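Local atomic coordinates of activating signal cointegrator 1 complex subunit 3 (Homo sapiens, PDB entry 6YXQ), a protein that unwinds DNA in the 3'-5' direction using ATP during repair of alkylated DNA, helps rescue stalled ribosomes, and binds the partner subunit ASCC2 through its N-terminal region. Residues Q68-D73 with I142-Q147; K75-A80 with F100-F105. One frame throughout, in Å; residues are numbered along the deposited sequence.

Contact 1: Q68-D73 with I142-Q147; sequences QSINED and ISHFSQ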
ATOM      1  N   GLN A  68     -39.491  -4.900  33.553  1.00 97.94           N
ATOM      2  CA  GLN A  68     -39.875  -3.755  34.382  1.00100.24           C
ATOM      3  C   GLN A  68     -38.660  -2.971  34.884  1.00 94.37           C
ATOM      4  O   GLN A  68     -38.610  -1.739  34.771  1.00 87.30           O
ATOM      5  CB  GLN A  68     -40.742  -4.222  35.555  1.00116.55           C
ATOM      6  CG  GLN A  68     -41.503  -3.088  36.237  1.00130.57           C
ATOM      7  CD  GLN A  68     -41.710  -3.311  37.726  1.00138.35           C
ATOM      8  OE1 GLN A  68     -40.774  -3.644  38.453  1.00150.46           O
ATOM      9  NE2 GLN A  68     -42.941  -3.119  38.188  1.00126.38           N
ATOM     10  N   SER A  69     -37.673  -3.671  35.448  1.00102.84           N
ATOM     11  CA  SER A  69     -36.451  -3.017  35.918  1.00109.28           C
ATOM     12  C   SER A  69     -35.512  -2.639  34.772  1.00113.06           C
ATOM     13  O   SER A  69     -34.794  -1.619  34.841  1.00122.52           O
ATOM     14  CB  SER A  69     -35.724  -3.935  36.897  1.00104.60           C
ATOM     15  OG  SER A  69     -34.320  -3.758  36.809  1.00110.52           O
ATOM     16  N   ILE A  70     -35.492  -3.454  33.717  1.00 89.00           N
ATOM     17  CA  ILE A  70     -34.578  -3.201  32.614  1.00 61.74           C
ATOM     18  C   ILE A  70     -34.942  -1.911  31.895  1.00 77.19           C
ATOM     19  O   ILE A  70     -34.072  -1.251  31.320  1.00 89.82           O
ATOM     20  CB  ILE A  70     -34.566  -4.428  31.684  1.00 72.70           C
ATOM     21  CG1 ILE A  70     -33.650  -5.497  32.273  1.00 64.64           C
ATOM     22  CG2 ILE A  70     -34.136  -4.065  30.259  1.00 76.67           C
ATOM     23  CD1 ILE A  70     -34.050  -6.889  31.915  1.00 70.11           C
ATOM     24  N   ASN A  71     -36.212  -1.501  31.942  1.00 91.03           N
ATOM     25  CA  ASN A  71     -36.577  -0.230  31.316  1.00 94.36           C
ATOM     26  C   ASN A  71     -35.977   0.959  32.067  1.00 88.86           C
ATOM     27  O   ASN A  71     -35.527   1.931  31.445  1.00 77.12           O
ATOM     28  CB  ASN A  71     -38.096  -0.113  31.215  1.00101.78           C
ATOM     29  CG  ASN A  71     -38.683  -1.078  30.195  1.00106.12           C
ATOM     30  OD1 ASN A  71     -37.975  -1.931  29.653  1.00102.83           O
ATOM     31  ND2 ASN A  71     -39.981  -0.946  29.930  1.00105.12           N
ATOM     32  N   GLU A  72     -35.930   0.896  33.400  1.00 93.52           N
ATOM     33  CA  GLU A  72     -35.241   1.942  34.149  1.00 87.83           C
ATOM     34  C   GLU A  72     -33.746   1.930  33.854  1.00 88.88           C
ATOM     35  O   GLU A  72     -33.116   2.993  33.744  1.00 85.03           O
ATOM     36  CB  GLU A  72     -35.503   1.780  35.646  1.00 89.51           C
ATOM     37  CG  GLU A  72     -36.940   2.071  36.062  1.00107.84           C
ATOM     38  CD  GLU A  72     -37.539   3.262  35.327  1.00121.29           C
ATOM     39  OE1 GLU A  72     -38.399   3.051  34.441  1.00120.08           O
ATOM     40  OE2 GLU A  72     -37.147   4.410  35.633  1.00119.23           O
ATOM     41  N   ASP A  73     -33.161   0.739  33.711  1.00 81.02           N
ATOM     42  CA  ASP A  73     -31.746   0.681  33.334  1.00 70.81           C
ATOM     43  C   ASP A  73     -31.506   1.338  31.975  1.00 66.37           C
ATOM     44  O   ASP A  73     -30.556   2.116  31.803  1.00 80.35           O
ATOM     45  CB  ASP A  73     -31.264  -0.767  33.327  1.00 74.89           C
ATOM     46  CG  ASP A  73     -31.218  -1.366  34.718  1.00 84.08           C
ATOM     47  OD1 ASP A  73     -30.854  -0.636  35.665  1.00 89.23           O
ATOM     48  OD2 ASP A  73     -31.556  -2.561  34.864  1.00 84.28           O
ATOM     49  N   ILE A 142     -27.418  -6.969  31.814  1.00 66.81           N
ATOM     50  CA  ILE A 142     -26.848  -8.260  31.425  1.00 58.75           C
ATOM     51  C   ILE A 142     -26.926  -9.260  32.572  1.00 75.45           C
ATOM     52  O   ILE A 142     -26.969 -10.478  32.346  1.00 73.59           O
ATOM     53  CB  ILE A 142     -25.399  -8.082  30.929  1.00 53.43           C
ATOM     54  CG1 ILE A 142     -25.355  -7.153  29.714  1.00 52.29           C
ATOM     55  CG2 ILE A 142     -24.797  -9.415  30.543  1.00 47.39           C
ATOM     56  CD1 ILE A 142     -26.039  -7.718  28.498  1.00 57.87           C
ATOM     57  N   SER A 143     -26.966  -8.778  33.816  1.00 83.66           N
ATOM     58  CA  SER A 143     -27.107  -9.685  34.947  1.00 63.59           C
ATOM     59  C   SER A 143     -28.401 -10.489  34.898  1.00 72.18           C
ATOM     60  O   SER A 143     -28.535 -11.459  35.652  1.00 83.47           O
ATOM     61  CB  SER A 143     -27.022  -8.900  36.257  1.00 62.59           C
ATOM     62  OG  SER A 143     -28.230  -8.211  36.524  1.00 73.96           O
ATOM     63  N   HIS A 144     -29.346 -10.119  34.032  1.00 70.98           N
ATOM     64  CA  HIS A 144     -30.562 -10.892  33.824  1.00 69.42           C
ATOM     65  C   HIS A 144     -30.459 -11.851  32.641  1.00 73.96           C
ATOM     66  O   HIS A 144     -31.348 -12.689  32.461  1.00 70.07           O
ATOM     67  CB  HIS A 144     -31.758  -9.954  33.617  1.00 64.44           C
ATOM     68  CG  HIS A 144     -32.049  -9.073  34.792  1.00 76.59           C
ATOM     69  ND1 HIS A 144     -33.117  -9.287  35.635  1.00 86.32           N
ATOM     70  CD2 HIS A 144     -31.417  -7.971  35.262  1.00 78.29           C
ATOM     71  CE1 HIS A 144     -33.130  -8.360  36.575  1.00 87.74           C
ATOM     72  NE2 HIS A 144     -32.109  -7.547  36.371  1.00 83.11           N
ATOM     73  N   PHE A 145     -29.409 -11.750  31.830  1.00 74.04           N
ATOM     74  CA  PHE A 145     -29.262 -12.671  30.713  1.00 73.72           C
ATOM     75  C   PHE A 145     -28.898 -14.045  31.243  1.00 79.85           C
ATOM     76  O   PHE A 145     -28.113 -14.178  32.186  1.00 91.42           O
ATOM     77  CB  PHE A 145     -28.178 -12.199  29.730  1.00 56.38           C
ATOM     78  CG  PHE A 145     -28.602 -11.071  28.814  1.00 53.13           C
ATOM     79  CD1 PHE A 145     -29.517 -10.112  29.225  1.00 55.22           C
ATOM     80  CD2 PHE A 145     -28.041 -10.945  27.554  1.00 58.91           C
ATOM     81  CE1 PHE A 145     -29.880  -9.073  28.389  1.00 60.05           C
ATOM     82  CE2 PHE A 145     -28.401  -9.907  26.715  1.00 62.00           C
ATOM     83  CZ  PHE A 145     -29.319  -8.970  27.133  1.00 62.75           C
ATOM     84  N   SER A 146     -29.501 -15.067  30.656  1.00 87.12           N
ATOM     85  CA  SER A 146     -28.879 -16.372  30.709  1.00 73.73           C
ATOM     86  C   SER A 146     -27.759 -16.425  29.685  1.00 85.01           C
ATOM     87  O   SER A 146     -27.665 -15.586  28.780  1.00103.73           O
ATOM     88  CB  SER A 146     -29.893 -17.475  30.439  1.00 75.80           C
ATOM     89  OG  SER A 146     -30.276 -17.473  29.078  1.00 77.71           O
ATOM     90  N   GLN A 147     -26.900 -17.431  29.838  1.00 88.40           N
ATOM     91  CA  GLN A 147     -25.704 -17.478  29.011  1.00108.43           C
ATOM     92  C   GLN A 147     -26.026 -17.888  27.574  1.00104.99           C
ATOM     93  O   GLN A 147     -25.351 -17.442  26.631  1.00115.10           O
ATOM     94  CB  GLN A 147     -24.653 -18.395  29.657  1.00125.33           C
ATOM     95  CG  GLN A 147     -23.337 -17.988  29.098  1.00146.33           C
ATOM     96  CD  GLN A 147     -23.275 -18.291  27.651  1.00158.44           C
ATOM     97  OE1 GLN A 147     -23.503 -19.405  27.198  1.00171.35           O
ATOM     98  NE2 GLN A 147     -23.133 -17.246  26.895  1.00153.74           N
TER
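One face of the His144 imidazole is met by the methyl end of Ile70: CD1 stands 4.1 Å above the ring plane, displaced toward the rim on the side of CG, and also touches His144 CB. The hydroxyl of Ser69 comes to the ring obliquely, with OG 4.4 Å from NE2, too far for a hydrogen bond. Ile70 and His144 run past one another in opposite senses, and it is the end of the aliphatic branch that meets the root of the imidazole. With CG1 anti to the carbonyl carbon (chi1 -81°), the longer branch of Ile70 runs toward the histidine and its terminal CD1 reaches the ring. A second flat group, the Phe145 ring, takes a methyl from its own segment: CD1 of Ile142 lies 3.6 Å above one face, again toward the rim.

The contact joins helix 64-85, whose residues 68-73 lie in a region predicted to be coiled coil, to the link between helix 128-142 and helix 147-163. The link opens with a type I beta turn from Ile142, the last residue of the helix, to Phe145, closed by Phe145 N to Ile142 O at 2.8 Å; Ser146 then acts as N-cap of the following helix, its OG bonded to the backbone N of Asp149. Leu62 touches both Ile70 and Phe145. Asp73 OD2 stays 5.2 Å from His144 NE2, while its OD1 forms a salt bridge with Arg140 NE, so any stabilisation of a protonated imidazole by this carboxylate is probably slight.

Contact 2: K75-A80 with F100-F105; sequences KDILHA and FLFMTF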
ATOM      1  N   LYS A  75     -33.291   3.639  30.641  1.00 71.94           N
ATOM      2  CA  LYS A  75     -33.429   5.084  30.799  1.00 70.21           C
ATOM      3  C   LYS A  75     -32.153   5.695  31.366  1.00 73.80           C
ATOM      4  O   LYS A  75     -31.765   6.805  30.983  1.00 68.60           O
ATOM      5  CB  LYS A  75     -34.632   5.404  31.686  1.00 79.27           C
ATOM      6  CG  LYS A  75     -35.973   5.191  30.990  1.00 98.36           C
ATOM      7  CD  LYS A  75     -37.156   5.424  31.923  1.00104.34           C
ATOM      8  CE  LYS A  75     -38.421   5.748  31.132  1.00114.87           C
ATOM      9  NZ  LYS A  75     -38.910   4.585  30.331  1.00118.11           N
ATOM     10  N   ASP A  76     -31.487   4.980  32.279  1.00 76.54           N
ATOM     11  CA  ASP A  76     -30.183   5.433  32.756  1.00 65.22           C
ATOM     12  C   ASP A  76     -29.194   5.554  31.603  1.00 69.67           C
ATOM     13  O   ASP A  76     -28.443   6.538  31.508  1.00 73.17           O
ATOM     14  CB  ASP A  76     -29.645   4.477  33.822  1.00 54.85           C
ATOM     15  CG  ASP A  76     -30.458   4.507  35.109  1.00 74.42           C
ATOM     16  OD1 ASP A  76     -31.006   5.577  35.458  1.00 68.78           O
ATOM     17  OD2 ASP A  76     -30.542   3.452  35.776  1.00 85.73           O
ATOM     18  N   ILE A  77     -29.190   4.561  30.709  1.00 73.91           N
ATOM     19  CA  ILE A  77     -28.288   4.605  29.556  1.00 75.74           C
ATOM     20  C   ILE A  77     -28.652   5.759  28.623  1.00 74.51           C
ATOM     21  O   ILE A  77     -27.774   6.438  28.075  1.00 62.72           O
ATOM     22  CB  ILE A  77     -28.294   3.260  28.805  1.00 63.43           C
ATOM     23  CG1 ILE A  77     -27.891   2.117  29.733  1.00 60.90           C
ATOM     24  CG2 ILE A  77     -27.353   3.316  27.620  1.00 53.23           C
ATOM     25  CD1 ILE A  77     -27.979   0.752  29.079  1.00 61.62           C
ATOM     26  N   LEU A  78     -29.951   5.988  28.411  1.00 68.41           N
ATOM     27  CA  LEU A  78     -30.382   7.100  27.568  1.00 72.68           C
ATOM     28  C   LEU A  78     -29.941   8.434  28.151  1.00 76.60           C
ATOM     29  O   LEU A  78     -29.514   9.332  27.415  1.00 79.17           O
ATOM     30  CB  LEU A  78     -31.899   7.081  27.403  1.00 73.82           C
ATOM     31  CG  LEU A  78     -32.457   6.017  26.467  1.00 75.39           C
ATOM     32  CD1 LEU A  78     -33.940   5.821  26.723  1.00 78.75           C
ATOM     33  CD2 LEU A  78     -32.183   6.404  25.023  1.00 72.49           C
ATOM     34  N   HIS A  79     -30.046   8.582  29.472  1.00 60.09           N
ATOM     35  CA  HIS A  79     -29.586   9.806  30.118  1.00 65.14           C
ATOM     36  C   HIS A  79     -28.079   9.988  29.942  1.00 65.93           C
ATOM     37  O   HIS A  79     -27.605  11.096  29.637  1.00 65.53           O
ATOM     38  CB  HIS A  79     -29.981   9.774  31.597  1.00 65.79           C
ATOM     39  CG  HIS A  79     -29.590  10.999  32.361  1.00 78.32           C
ATOM     40  ND1 HIS A  79     -29.760  12.273  31.865  1.00 87.69           N
ATOM     41  CD2 HIS A  79     -29.043  11.144  33.589  1.00 82.27           C
ATOM     42  CE1 HIS A  79     -29.327  13.150  32.752  1.00 90.23           C
ATOM     43  NE2 HIS A  79     -28.885  12.491  33.807  1.00 86.08           N
ATOM     44  N   ALA A  80     -27.310   8.907  30.118  1.00 51.85           N
ATOM     45  CA  ALA A  80     -25.865   8.995  29.918  1.00 62.99           C
ATOM     46  C   ALA A  80     -25.531   9.409  28.492  1.00 66.00           C
ATOM     47  O   ALA A  80     -24.632  10.231  28.266  1.00 70.19           O
ATOM     48  CB  ALA A  80     -25.195   7.662  30.254  1.00 45.51           C
ATOM     49  N   PHE A 100     -24.625   2.668  21.209  1.00 73.22           N
ATOM     50  CA  PHE A 100     -23.171   2.570  21.223  1.00 70.75           C
ATOM     51  C   PHE A 100     -22.640   2.334  22.631  1.00 74.07           C
ATOM     52  O   PHE A 100     -21.707   1.547  22.828  1.00 83.61           O
ATOM     53  CB  PHE A 100     -22.568   3.841  20.631  1.00 65.36           C
ATOM     54  CG  PHE A 100     -21.078   3.857  20.639  1.00 72.79           C
ATOM     55  CD1 PHE A 100     -20.365   3.169  19.677  1.00 84.20           C
ATOM     56  CD2 PHE A 100     -20.387   4.554  21.611  1.00 79.25           C
ATOM     57  CE1 PHE A 100     -18.987   3.175  19.683  1.00 89.48           C
ATOM     58  CE2 PHE A 100     -19.010   4.565  21.623  1.00 82.18           C
ATOM     59  CZ  PHE A 100     -18.308   3.875  20.656  1.00 88.23           C
ATOM     60  N   LEU A 101     -23.214   3.013  23.624  1.00 76.58           N
ATOM     61  CA  LEU A 101     -22.796   2.806  25.006  1.00 72.41           C
ATOM     62  C   LEU A 101     -23.087   1.381  25.453  1.00 77.70           C
ATOM     63  O   LEU A 101     -22.202   0.690  25.975  1.00 56.28           O
ATOM     64  CB  LEU A 101     -23.492   3.808  25.926  1.00 47.04           C
ATOM     65  CG  LEU A 101     -22.972   5.239  25.833  1.00 50.15           C
ATOM     66  CD1 LEU A 101     -23.741   6.134  26.767  1.00 59.27           C
ATOM     67  CD2 LEU A 101     -21.481   5.301  26.138  1.00 51.75           C
ATOM     68  N   PHE A 102     -24.329   0.926  25.250  1.00 85.49           N
ATOM     69  CA  PHE A 102     -24.701  -0.431  25.637  1.00 79.89           C
ATOM     70  C   PHE A 102     -23.761  -1.447  25.012  1.00 68.21           C
ATOM     71  O   PHE A 102     -23.242  -2.331  25.701  1.00 64.07           O
ATOM     72  CB  PHE A 102     -26.148  -0.720  25.238  1.00 68.87           C
ATOM     73  CG  PHE A 102     -26.576  -2.139  25.498  1.00 68.36           C
ATOM     74  CD1 PHE A 102     -27.148  -2.494  26.709  1.00 79.32           C
ATOM     75  CD2 PHE A 102     -26.419  -3.117  24.527  1.00 67.90           C
ATOM     76  CE1 PHE A 102     -27.550  -3.803  26.949  1.00 77.05           C
ATOM     77  CE2 PHE A 102     -26.815  -4.431  24.765  1.00 67.60           C
ATOM     78  CZ  PHE A 102     -27.378  -4.772  25.975  1.00 57.09           C
ATOM     79  N   MET A 103     -23.513  -1.320  23.704  1.00 73.51           N
ATOM     80  CA  MET A 103     -22.631  -2.266  23.029  1.00 76.35           C
ATOM     81  C   MET A 103     -21.190  -2.130  23.500  1.00 78.05           C
ATOM     82  O   MET A 103     -20.426  -3.100  23.443  1.00 80.96           O
ATOM     83  CB  MET A 103     -22.722  -2.071  21.518  1.00 63.18           C
ATOM     84  CG  MET A 103     -24.093  -2.388  20.961  1.00 66.62           C
ATOM     85  SD  MET A 103     -24.567  -4.092  21.293  1.00 66.27           S
ATOM     86  CE  MET A 103     -23.142  -4.929  20.620  1.00 69.09           C
ATOM     87  N   THR A 104     -20.801  -0.945  23.971  1.00 61.04           N
ATOM     88  CA  THR A 104     -19.452  -0.786  24.486  1.00 47.22           C
ATOM     89  C   THR A 104     -19.250  -1.578  25.770  1.00 63.96           C
ATOM     90  O   THR A 104     -18.169  -2.138  25.983  1.00 79.06           O
ATOM     91  CB  THR A 104     -19.149   0.697  24.702  1.00 57.56           C
ATOM     92  OG1 THR A 104     -19.089   1.362  23.431  1.00 66.24           O
ATOM     93  CG2 THR A 104     -17.820   0.878  25.425  1.00 47.45           C
ATOM     94  N   PHE A 105     -20.281  -1.682  26.611  1.00 71.31           N
ATOM     95  CA  PHE A 105     -20.142  -2.270  27.937  1.00 65.30           C
ATOM     96  C   PHE A 105     -20.888  -3.587  28.102  1.00 63.26           C
ATOM     97  O   PHE A 105     -20.912  -4.129  29.211  1.00 71.97           O
ATOM     98  CB  PHE A 105     -20.618  -1.283  29.007  1.00 68.63           C
ATOM     99  CG  PHE A 105     -19.793  -0.029  29.099  1.00 64.13           C
ATOM    100  CD1 PHE A 105     -18.511  -0.060  29.622  1.00 68.02           C
ATOM    101  CD2 PHE A 105     -20.307   1.185  28.679  1.00 62.13           C
ATOM    102  CE1 PHE A 105     -17.752   1.100  29.712  1.00 66.13           C
ATOM    103  CE2 PHE A 105     -19.555   2.344  28.767  1.00 53.66           C
ATOM    104  CZ  PHE A 105     -18.278   2.301  29.284  1.00 55.92           C
TER
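Phe102 holds its CG anti to the backbone N (chi1 175°), which lays the ring beside Ile77. In Ile77, CG1 is anti to the carbonyl carbon (chi1 -58°), which points CD1 at the ring edge and leaves CG2 directed toward Leu101. The two side chains cross obliquely where CD1 of Ile77 reaches CD1 of Phe102 at 4.1 Å, the methyl sitting near the ring plane. CG2 of Ile77 lies 4.2 Å from Leu101 CB, so the forked side chain touches two consecutive residues of the facing helix. One turn on, Ala80 offers its CB to Leu101 CD1 at 4.1 Å.

Helix 75-80 and helix 100-105 pack in an all-helical domain, within the region required for binding ASCC2; their axes approach to 10.3 Å at a crossing angle of 112°. Thr138 of helix 128-142 touches both Ile77 and Phe102, and Ile119 of helix 113-123 touches Leu101. On the second helix, Thr104 OG1 donates to Phe100 O at 2.7 Å, and Thr104 N reaches that oxygen from the opposite face of the carbonyl plane. Between the helices all four touching residues are buried and apolar, which implies cohesion by dispersion and exclusion of water.

Helix 64-85 serves both contacts: residues 68-73 meet the turn after helix 128-142, and residues 75-80 meet helix 91-105. The contact centres are about 13 Å apart, contact 1 about 24 Å from the chain's centre and contact 2 about 14 Å. In sequence, both segments of contact 2 fall between those of contact 1. The two touch directly through Ile142 CD1 and Phe102 CZ, 4.1 Å apart; the methyl over one face of Phe145, toward its rim, thus also packs against Phe102. Arg140, already paired with Asp73, also makes a long, weak ion pair with Asp76. Both contacts lie in the N-terminal region required for binding ASCC2; this fragment does not include the ATPase site.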